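Local coordinates for protein cytochrome c XoxG (Methylobacterium extorquens, PDB 6ONQ) that probably carries electrons through its covalently bound heme c during lanthanide-dependent methanol oxidation, at residues K78-R89 / R175-A186; P31-P39 / T70-K78. One frame throughout, in Å; residues are numbered along the deposited sequence.

Contact 1 (K78-R89 / R175-A186); sequences KKVDWFTYSGYR and RPGEKEDKPESA
K182 lies across W82, its extended chain crossing the indole obliquely so that CG sits 3.7 Å from the centroid of the six-membered ring, over the face. With CG of W82 anti to the backbone N (chi1 169°), the indole swings out to present that face; S86 CB covers the other. The amino end of K182 runs past the ring to a salt bridge with E190. K179 covers a face of Y85 in a different way: its chain, bent at chi3 and chi4, sets CD over the ring centre, 3.6 Å from the centroid. P176 CD lies over one face of the Y88 ring, 3.6 Å from Y88 CG, and R175 wraps round the far end. There Y88 CE1 meets the face of the R175 guanidinium, the two planes 65° apart. K79 lays its methylenes against the E178 carboxylate, CD to OE1 being 3.4 Å, yet K79 NZ stays 4.2 Å from OE1, beyond a salt bridge. Two backbone bonds make a single beta bridge: V80 N to E178 O at 3.3 Å and E180 N to V80 O at 3.0 Å. E180 sends OE1 on to the Y62 hydroxyl. E178-E180 thus runs parallel to strand 79-80, and the segment continues past the start of helix 82-94, which leads to heme-bound C95, while D81 and T84 touch V161 of helix 156-167.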
loop_
_atom_site.group_PDB
_atom_site.type_symbol
_atom_site.label_atom_id
_atom_site.label_comp_id
_atom_site.label_asym_id
_atom_site.label_seq_id
_atom_site.Cartn_x
_atom_site.Cartn_y
_atom_site.Cartn_z
ATOM N N LYS A 78 10.372 6.454 10.175
ATOM C CA LYS A 78 11.311 6.791 9.111
ATOM C C LYS A 78 11.637 5.620 8.199
ATOM O O LYS A 78 11.717 5.797 6.982
ATOM C CB LYS A 78 12.603 7.350 9.717
ATOM C CG LYS A 78 12.390 8.655 10.482
ATOM C CD LYS A 78 13.701 9.389 10.720
ATOM C CE LYS A 78 14.648 8.596 11.623
ATOM N NZ LYS A 78 14.185 8.551 13.043
ATOM N N LYS A 79 11.796 4.423 8.755
ATOM C CA LYS A 79 12.089 3.229 7.975
ATOM C C LYS A 79 10.791 2.491 7.641
ATOM O O LYS A 79 9.872 2.436 8.460
ATOM C CB LYS A 79 13.042 2.327 8.764
ATOM C CG LYS A 79 13.750 1.290 7.926
ATOM C CD LYS A 79 14.458 0.253 8.786
ATOM C CE LYS A 79 14.914 -0.924 7.921
ATOM N NZ LYS A 79 16.177 -1.590 8.339
ATOM N N VAL A 80 10.710 1.935 6.427
ATOM C CA VAL A 80 9.516 1.229 5.971
ATOM C C VAL A 80 9.911 -0.103 5.353
ATOM O O VAL A 80 11.026 -0.272 4.857
ATOM C CB VAL A 80 8.692 2.042 4.949
ATOM C CG1 VAL A 80 8.373 3.438 5.480
ATOM C CG2 VAL A 80 9.412 2.101 3.625
ATOM N N ASP A 81 8.979 -1.056 5.387
ATOM C CA ASP A 81 9.187 -2.348 4.750
ATOM C C ASP A 81 9.287 -2.175 3.238
ATOM O O ASP A 81 8.953 -1.125 2.680
ATOM C CB ASP A 81 8.054 -3.322 5.101
ATOM C CG ASP A 81 6.773 -3.096 4.266
ATOM O OD1 ASP A 81 6.069 -2.075 4.474
ATOM O OD2 ASP A 81 6.454 -3.960 3.414
ATOM N N TRP A 82 9.728 -3.240 2.568
ATOM C CA TRP A 82 9.988 -3.147 1.137
ATOM C C TRP A 82 8.734 -2.753 0.368
ATOM O O TRP A 82 8.765 -1.849 -0.475
ATOM C CB TRP A 82 10.538 -4.467 0.608
ATOM C CG TRP A 82 10.562 -4.474 -0.875
ATOM C CD1 TRP A 82 9.749 -5.187 -1.707
ATOM C CD2 TRP A 82 11.420 -3.701 -1.716
ATOM N NE1 TRP A 82 10.054 -4.913 -3.017
ATOM C CE2 TRP A 82 11.078 -4.002 -3.050
ATOM C CE3 TRP A 82 12.445 -2.782 -1.471
ATOM C CZ2 TRP A 82 11.725 -3.415 -4.135
ATOM C CZ3 TRP A 82 13.089 -2.205 -2.549
ATOM C CH2 TRP A 82 12.728 -2.525 -3.864
ATOM N N PHE A 83 7.611 -3.406 0.658
ATOM C CA PHE A 83 6.432 -3.218 -0.178
ATOM C C PHE A 83 5.809 -1.843 0.008
ATOM O O PHE A 83 5.187 -1.324 -0.923
ATOM C CB PHE A 83 5.419 -4.322 0.087
ATOM C CG PHE A 83 5.849 -5.639 -0.460
ATOM C CD1 PHE A 83 6.838 -6.373 0.173
ATOM C CD2 PHE A 83 5.310 -6.123 -1.634
ATOM C CE1 PHE A 83 7.256 -7.581 -0.345
ATOM C CE2 PHE A 83 5.725 -7.336 -2.161
ATOM C CZ PHE A 83 6.695 -8.061 -1.517
ATOM N N THR A 84 5.972 -1.219 1.172
ATOM C CA THR A 84 5.551 0.172 1.273
ATOM C C THR A 84 6.405 1.052 0.370
ATOM O O THR A 84 5.882 1.883 -0.383
ATOM C CB THR A 84 5.605 0.660 2.719
ATOM O OG1 THR A 84 4.741 -0.141 3.535
ATOM C CG2 THR A 84 5.150 2.104 2.797
ATOM N N TYR A 85 7.729 0.871 0.419
ATOM C CA TYR A 85 8.621 1.609 -0.475
ATOM C C TYR A 85 8.261 1.347 -1.935
ATOM O O TYR A 85 7.995 2.283 -2.699
ATOM C CB TYR A 85 10.081 1.228 -0.186
ATOM C CG TYR A 85 11.094 1.755 -1.187
ATOM C CD1 TYR A 85 11.588 3.056 -1.098
ATOM C CD2 TYR A 85 11.563 0.948 -2.220
ATOM C CE1 TYR A 85 12.513 3.537 -2.015
ATOM C CE2 TYR A 85 12.488 1.422 -3.141
ATOM C CZ TYR A 85 12.960 2.716 -3.034
ATOM O OH TYR A 85 13.879 3.184 -3.949
ATOM N N SER A 86 8.213 0.072 -2.326
ATOM C CA SER A 86 7.950 -0.273 -3.717
ATOM C C SER A 86 6.585 0.234 -4.172
ATOM O O SER A 86 6.447 0.759 -5.284
ATOM C CB SER A 86 8.056 -1.784 -3.901
ATOM O OG SER A 86 7.614 -2.167 -5.188
ATOM N N GLY A 87 5.565 0.089 -3.320
ATOM C CA GLY A 87 4.229 0.534 -3.677
ATOM C C GLY A 87 4.110 2.033 -3.871
ATOM O O GLY A 87 3.322 2.485 -4.707
ATOM N N TYR A 88 4.867 2.823 -3.102
ATOM C CA TYR A 88 4.922 4.260 -3.361
ATOM C C TYR A 88 5.329 4.522 -4.805
ATOM O O TYR A 88 4.665 5.273 -5.529
ATOM C CB TYR A 88 5.893 4.953 -2.395
ATOM C CG TYR A 88 6.078 6.447 -2.668
ATOM C CD1 TYR A 88 6.961 6.897 -3.647
ATOM C CD2 TYR A 88 5.371 7.408 -1.946
ATOM C CE1 TYR A 88 7.123 8.252 -3.910
ATOM C CE2 TYR A 88 5.530 8.772 -2.204
ATOM C CZ TYR A 88 6.410 9.186 -3.189
ATOM O OH TYR A 88 6.587 10.529 -3.463
ATOM N N ARG A 89 6.416 3.891 -5.247
ATOM C CA ARG A 89 6.932 4.199 -6.570
ATOM C C ARG A 89 5.951 3.769 -7.650
ATOM O O ARG A 89 5.679 4.531 -8.586
ATOM C CB ARG A 89 8.310 3.558 -6.752
ATOM C CG ARG A 89 9.387 4.265 -5.912
ATOM C CD ARG A 89 10.770 3.614 -5.988
ATOM N NE ARG A 89 10.704 2.161 -6.102
ATOM C CZ ARG A 89 11.142 1.480 -7.156
ATOM N NH1 ARG A 89 11.683 2.131 -8.184
ATOM N NH2 ARG A 89 11.040 0.154 -7.184
ATOM N N ARG A 175 8.185 11.013 0.547
ATOM C CA ARG A 175 8.667 9.817 -0.130
ATOM C C ARG A 175 9.457 8.959 0.858
ATOM O O ARG A 175 10.211 9.496 1.679
ATOM C CB ARG A 175 9.547 10.198 -1.320
ATOM C CG ARG A 175 10.373 9.068 -1.908
ATOM C CD ARG A 175 11.365 9.604 -2.920
ATOM N NE ARG A 175 10.763 9.818 -4.235
ATOM C CZ ARG A 175 10.703 8.891 -5.189
ATOM N NH1 ARG A 175 11.207 7.675 -4.981
ATOM N NH2 ARG A 175 10.137 9.178 -6.353
ATOM N N PRO A 176 9.287 7.636 0.846
ATOM C CA PRO A 176 10.041 6.794 1.786
ATOM C C PRO A 176 11.537 6.870 1.515
ATOM O O PRO A 176 11.978 6.740 0.371
ATOM C CB PRO A 176 9.484 5.387 1.531
ATOM C CG PRO A 176 8.143 5.613 0.928
ATOM C CD PRO A 176 8.281 6.861 0.101
ATOM N N GLY A 177 12.302 7.085 2.570
ATOM C CA GLY A 177 13.758 7.161 2.502
ATOM C C GLY A 177 14.357 5.841 2.882
ATOM O O GLY A 177 14.568 4.936 2.044
ATOM N N GLU A 178 14.683 5.686 4.162
ATOM C CA GLU A 178 15.168 4.417 4.672
ATOM C C GLU A 178 14.148 3.328 4.384
ATOM O O GLU A 178 12.955 3.497 4.646
ATOM C CB GLU A 178 15.427 4.529 6.176
ATOM C CG GLU A 178 16.348 3.453 6.766
ATOM C CD GLU A 178 16.404 3.486 8.302
ATOM O OE1 GLU A 178 16.928 2.514 8.898
ATOM O OE2 GLU A 178 15.928 4.477 8.914
ATOM N N LYS A 179 14.615 2.221 3.821
ATOM C CA LYS A 179 13.783 1.053 3.575
ATOM C C LYS A 179 14.459 -0.176 4.162
ATOM O O LYS A 179 15.612 -0.133 4.604
ATOM C CB LYS A 179 13.518 0.849 2.073
ATOM C CG LYS A 179 14.713 0.306 1.288
ATOM C CD LYS A 179 14.644 0.674 -0.193
ATOM C CE LYS A 179 15.357 1.994 -0.489
ATOM N NZ LYS A 179 16.847 1.856 -0.528
ATOM N N GLU A 180 13.717 -1.278 4.179
ATOM C CA GLU A 180 14.298 -2.584 4.444
ATOM C C GLU A 180 14.723 -3.198 3.121
ATOM O O GLU A 180 14.209 -2.844 2.058
ATOM C CB GLU A 180 13.313 -3.502 5.179
ATOM C CG GLU A 180 12.601 -2.814 6.350
ATOM C CD GLU A 180 11.669 -3.721 7.150
ATOM O OE1 GLU A 180 11.401 -4.874 6.726
ATOM O OE2 GLU A 180 11.205 -3.263 8.224
ATOM N N ASP A 181 15.679 -4.120 3.191
ATOM C CA ASP A 181 16.228 -4.694 1.970
ATOM C C ASP A 181 15.146 -5.413 1.171
ATOM O O ASP A 181 14.189 -5.958 1.727
ATOM C CB ASP A 181 17.369 -5.654 2.301
ATOM C CG ASP A 181 18.651 -4.926 2.643
ATOM O OD1 ASP A 181 19.739 -5.492 2.408
ATOM O OD2 ASP A 181 18.566 -3.783 3.145
ATOM N N LYS A 182 15.296 -5.391 -0.148
ATOM C CA LYS A 182 14.379 -6.119 -1.018
ATOM C C LYS A 182 14.578 -7.616 -0.824
ATOM O O LYS A 182 15.692 -8.116 -1.029
ATOM C CB LYS A 182 14.594 -5.742 -2.482
ATOM C CG LYS A 182 13.581 -6.377 -3.430
ATOM C CD LYS A 182 13.811 -5.967 -4.889
ATOM C CE LYS A 182 12.642 -6.394 -5.790
ATOM N NZ LYS A 182 12.814 -6.002 -7.231
ATOM N N PRO A 183 13.551 -8.359 -0.429
ATOM C CA PRO A 183 13.715 -9.797 -0.207
ATOM C C PRO A 183 13.920 -10.559 -1.505
ATOM O O PRO A 183 13.574 -10.098 -2.596
ATOM C CB PRO A 183 12.403 -10.204 0.465
ATOM C CG PRO A 183 11.433 -9.161 0.049
ATOM C CD PRO A 183 12.206 -7.889 -0.070
ATOM N N GLU A 184 14.495 -11.759 -1.362
ATOM C CA GLU A 184 14.733 -12.627 -2.511
ATOM C C GLU A 184 13.436 -13.204 -3.057
ATOM O O GLU A 184 13.331 -13.452 -4.267
ATOM C CB GLU A 184 15.690 -13.755 -2.125
ATOM C CG GLU A 184 17.159 -13.378 -2.188
ATOM C CD GLU A 184 17.657 -13.195 -3.614
ATOM O OE1 GLU A 184 17.383 -14.071 -4.463
ATOM O OE2 GLU A 184 18.332 -12.179 -3.884
ATOM N N SER A 185 12.451 -13.435 -2.183
ATOM C CA SER A 185 11.137 -13.897 -2.621
ATOM C C SER A 185 10.562 -12.983 -3.693
ATOM O O SER A 185 10.056 -13.445 -4.721
ATOM C CB SER A 185 10.183 -13.965 -1.426
ATOM O OG SER A 185 10.857 -14.396 -0.262
ATOM N N ALA A 186 10.628 -11.673 -3.458
ATOM C CA ALA A 186 10.022 -10.718 -4.378
ATOM C C ALA A 186 10.679 -10.769 -5.750
ATOM O O ALA A 186 9.996 -10.650 -6.771
ATOM C CB ALA A 186 10.104 -9.304 -3.798
#

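Contact 2 (P31-P39 / T70-K78); sequences PELANKLDP and TFHITNDGK
N35, K36 and L37 run alongside I73 and the turn that follows it, in the beta hairpin formed by strands 69-74 and 79-80; the irregular 31-39 segment travels in the same direction as strand 69-74. Two hydrogen bonds hold the two together at I73. The side-chain oxygen OD1 of N35 accepts from I73 N at 2.9 Å, with the donor standing above the amide plane, and K36 N gives to I73 O at 3.1 Å. With CG beside its own backbone N (chi1 -71°), N35 can reach back to the strand, and ND2 then comes to the edge of the F71 ring, 3.4 Å from CE1, the amide and ring planes being only 19° apart. Replacing N35 by alanine removes the whole amide, which would probably leave I73 N without its acceptor and the edge of F71 without its polar neighbour. A34 O collects two donors: a weak bond from H72 NE2 at 3.0 Å and one from K36 NZ at 3.3 Å, which folds the lysine back over its own segment. The apolar part is small. L37 crosses I73 at about a right angle and touches it through CD2, and L49 of helix 46-51 packs on both N35 and L37. At the turn, G77 N points at K36 O across 3.1 Å, in the carbonyl plane and on a lone pair.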
loop_
_atom_site.group_PDB
_atom_site.type_symbol
_atom_site.label_atom_id
_atom_site.label_comp_id
_atom_site.label_asym_id
_atom_site.label_seq_id
_atom_site.Cartn_x
_atom_site.Cartn_y
_atom_site.Cartn_z
ATOM N N PRO A 31 6.695 -8.122 19.319
ATOM C CA PRO A 31 8.095 -8.401 18.986
ATOM C C PRO A 31 8.630 -7.490 17.882
ATOM O O PRO A 31 8.392 -6.277 17.918
ATOM C CB PRO A 31 8.055 -9.860 18.516
ATOM C CG PRO A 31 6.618 -10.099 18.061
ATOM C CD PRO A 31 5.768 -8.927 18.506
ATOM N N GLU A 32 9.348 -8.079 16.920
ATOM C CA GLU A 32 9.823 -7.325 15.765
ATOM C C GLU A 32 8.725 -7.099 14.731
ATOM O O GLU A 32 8.929 -6.319 13.791
ATOM C CB GLU A 32 11.019 -8.035 15.116
ATOM C CG GLU A 32 12.354 -7.811 15.837
ATOM C CD GLU A 32 12.560 -6.363 16.254
ATOM O OE1 GLU A 32 12.696 -6.110 17.476
ATOM O OE2 GLU A 32 12.598 -5.482 15.362
ATOM N N LEU A 33 7.579 -7.775 14.875
ATOM C CA LEU A 33 6.432 -7.516 14.012
ATOM C C LEU A 33 5.769 -6.176 14.313
ATOM O O LEU A 33 5.051 -5.648 13.456
ATOM C CB LEU A 33 5.398 -8.631 14.157
ATOM C CG LEU A 33 5.788 -10.053 13.746
ATOM C CD1 LEU A 33 4.736 -11.050 14.221
ATOM C CD2 LEU A 33 5.982 -10.155 12.239
ATOM N N ALA A 34 5.981 -5.625 15.503
ATOM C CA ALA A 34 5.319 -4.391 15.893
ATOM C C ALA A 34 5.871 -3.201 15.117
ATOM O O ALA A 34 7.019 -3.197 14.669
ATOM C CB ALA A 34 5.488 -4.151 17.390
ATOM N N ASN A 35 5.029 -2.189 14.952
ATOM C CA ASN A 35 5.420 -0.928 14.348
ATOM C C ASN A 35 6.020 0.000 15.401
ATOM O O ASN A 35 5.872 -0.201 16.608
ATOM C CB ASN A 35 4.218 -0.247 13.689
ATOM C CG ASN A 35 3.758 -0.945 12.425
ATOM O OD1 ASN A 35 4.571 -1.386 11.609
ATOM N ND2 ASN A 35 2.443 -1.037 12.247
ATOM N N LYS A 36 6.705 1.037 14.918
ATOM C CA LYS A 36 7.184 2.133 15.759
ATOM C C LYS A 36 7.095 3.380 14.889
ATOM O O LYS A 36 7.991 3.631 14.079
ATOM C CB LYS A 36 8.608 1.898 16.252
ATOM C CG LYS A 36 8.777 0.789 17.286
ATOM C CD LYS A 36 9.221 -0.515 16.631
ATOM C CE LYS A 36 9.060 -1.701 17.584
ATOM N NZ LYS A 36 9.358 -3.015 16.929
ATOM N N LEU A 37 6.017 4.143 15.041
ATOM C CA LEU A 37 5.746 5.244 14.133
ATOM C C LEU A 37 6.137 6.582 14.748
ATOM O O LEU A 37 6.598 6.676 15.888
ATOM C CB LEU A 37 4.272 5.274 13.727
ATOM C CG LEU A 37 3.508 3.981 13.478
ATOM C CD1 LEU A 37 2.023 4.287 13.454
ATOM C CD2 LEU A 37 3.934 3.343 12.180
ATOM N N ASP A 38 5.934 7.630 13.955
ATOM C CA ASP A 38 6.105 9.011 14.365
ATOM C C ASP A 38 5.292 9.295 15.629
ATOM O O ASP A 38 4.059 9.161 15.606
ATOM C CB ASP A 38 5.650 9.922 13.224
ATOM C CG ASP A 38 6.360 11.260 13.213
ATOM O OD1 ASP A 38 6.917 11.651 14.262
ATOM O OD2 ASP A 38 6.352 11.924 12.151
ATOM N N PRO A 39 5.933 9.660 16.746
ATOM C CA PRO A 39 5.155 10.134 17.902
ATOM C C PRO A 39 4.447 11.447 17.627
ATOM O O PRO A 39 3.440 11.742 18.283
ATOM C CB PRO A 39 6.211 10.284 19.008
ATOM C CG PRO A 39 7.396 9.490 18.531
ATOM C CD PRO A 39 7.373 9.605 17.037
ATOM N N THR A 70 0.284 -6.368 4.695
ATOM C CA THR A 70 0.315 -5.181 5.533
ATOM C C THR A 70 1.719 -4.601 5.518
ATOM O O THR A 70 2.651 -5.186 4.958
ATOM C CB THR A 70 -0.140 -5.477 6.973
ATOM O OG1 THR A 70 -0.523 -4.258 7.601
ATOM C CG2 THR A 70 0.966 -6.103 7.793
ATOM N N PHE A 71 1.854 -3.435 6.140
ATOM C CA PHE A 71 3.102 -2.698 6.182
ATOM C C PHE A 71 3.881 -3.003 7.458
ATOM O O PHE A 71 3.488 -3.832 8.283
ATOM C CB PHE A 71 2.819 -1.207 6.073
ATOM C CG PHE A 71 1.784 -0.730 7.035
ATOM C CD1 PHE A 71 2.107 -0.478 8.352
ATOM C CD2 PHE A 71 0.478 -0.543 6.625
ATOM C CE1 PHE A 71 1.151 -0.034 9.234
ATOM C CE2 PHE A 71 -0.480 -0.097 7.507
ATOM C CZ PHE A 71 -0.144 0.156 8.811
ATOM N N HIS A 72 5.010 -2.305 7.616
ATOM C CA HIS A 72 5.847 -2.446 8.807
ATOM C C HIS A 72 6.787 -1.243 8.842
ATOM O O HIS A 72 7.814 -1.242 8.158
ATOM C CB HIS A 72 6.621 -3.752 8.800
ATOM C CG HIS A 72 7.439 -3.963 10.033
ATOM N ND1 HIS A 72 8.708 -4.503 10.003
ATOM C CD2 HIS A 72 7.174 -3.701 11.333
ATOM C CE1 HIS A 72 9.187 -4.569 11.231
ATOM N NE2 HIS A 72 8.276 -4.087 12.056
ATOM N N ILE A 73 6.417 -0.235 9.632
ATOM C CA ILE A 73 7.205 0.977 9.831
ATOM C C ILE A 73 8.045 0.814 11.088
ATOM O O ILE A 73 7.608 0.198 12.068
ATOM C CB ILE A 73 6.300 2.217 9.937
ATOM C CG1 ILE A 73 5.129 2.112 8.964
ATOM C CG2 ILE A 73 7.078 3.479 9.674
ATOM C CD1 ILE A 73 5.535 2.034 7.537
ATOM N N THR A 74 9.254 1.373 11.067
ATOM C CA THR A 74 10.206 1.187 12.151
ATOM C C THR A 74 11.011 2.468 12.351
ATOM O O THR A 74 10.923 3.415 11.561
ATOM C CB THR A 74 11.112 -0.019 11.873
ATOM O OG1 THR A 74 11.398 -0.087 10.467
ATOM C CG2 THR A 74 10.421 -1.315 12.314
ATOM N N ASN A 75 11.776 2.488 13.443
ATOM C CA ASN A 75 12.605 3.622 13.867
ATOM C C ASN A 75 11.864 4.952 13.752
ATOM O O ASN A 75 12.261 5.866 13.029
ATOM C CB ASN A 75 13.921 3.668 13.096
ATOM C CG ASN A 75 14.609 2.325 13.056
ATOM O OD1 ASN A 75 14.332 1.448 13.882
ATOM N ND2 ASN A 75 15.518 2.153 12.104
ATOM N N ASP A 76 10.769 5.037 14.504
ATOM C CA ASP A 76 10.036 6.282 14.719
ATOM C C ASP A 76 9.597 6.920 13.402
ATOM O O ASP A 76 9.829 8.103 13.141
ATOM C CB ASP A 76 10.859 7.253 15.565
ATOM C CG ASP A 76 10.665 7.027 17.059
ATOM O OD1 ASP A 76 11.385 6.183 17.635
ATOM O OD2 ASP A 76 9.785 7.683 17.658
ATOM N N GLY A 77 8.951 6.114 12.566
ATOM C CA GLY A 77 8.268 6.629 11.399
ATOM C C GLY A 77 9.145 6.968 10.221
ATOM O O GLY A 77 8.698 7.696 9.325
ATOM N N LYS A 78 10.372 6.454 10.175
ATOM C CA LYS A 78 11.311 6.791 9.111
ATOM C C LYS A 78 11.637 5.620 8.199
ATOM O O LYS A 78 11.717 5.797 6.982
ATOM C CB LYS A 78 12.603 7.350 9.717
ATOM C CG LYS A 78 12.390 8.655 10.482
ATOM C CD LYS A 78 13.701 9.389 10.720
ATOM C CE LYS A 78 14.648 8.596 11.623
ATOM N NZ LYS A 78 14.185 8.551 13.043
#

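From the N terminus, contact 2 comes first: 31-39 meets 70-78 and closes a loop of 30 residues that holds helix 46-51 and strands 56-58 and 61-63. Contact 1 opens at K78, which the two share, and closes a much longer loop of 85 residues containing the heme pocket, with both axial ligands, H99 and M143. The loops are therefore in series, neither nested nor crossed. They meet in one antiparallel sheet, where strands 69-74 and 79-80 are neighbours; K79 O probably accepts a hydrogen bond from T74 N, 2.9 Å away, across a classic beta bulge. Together they tie the N-terminal segment and the run into the C-terminal helix 184-193 to that sheet.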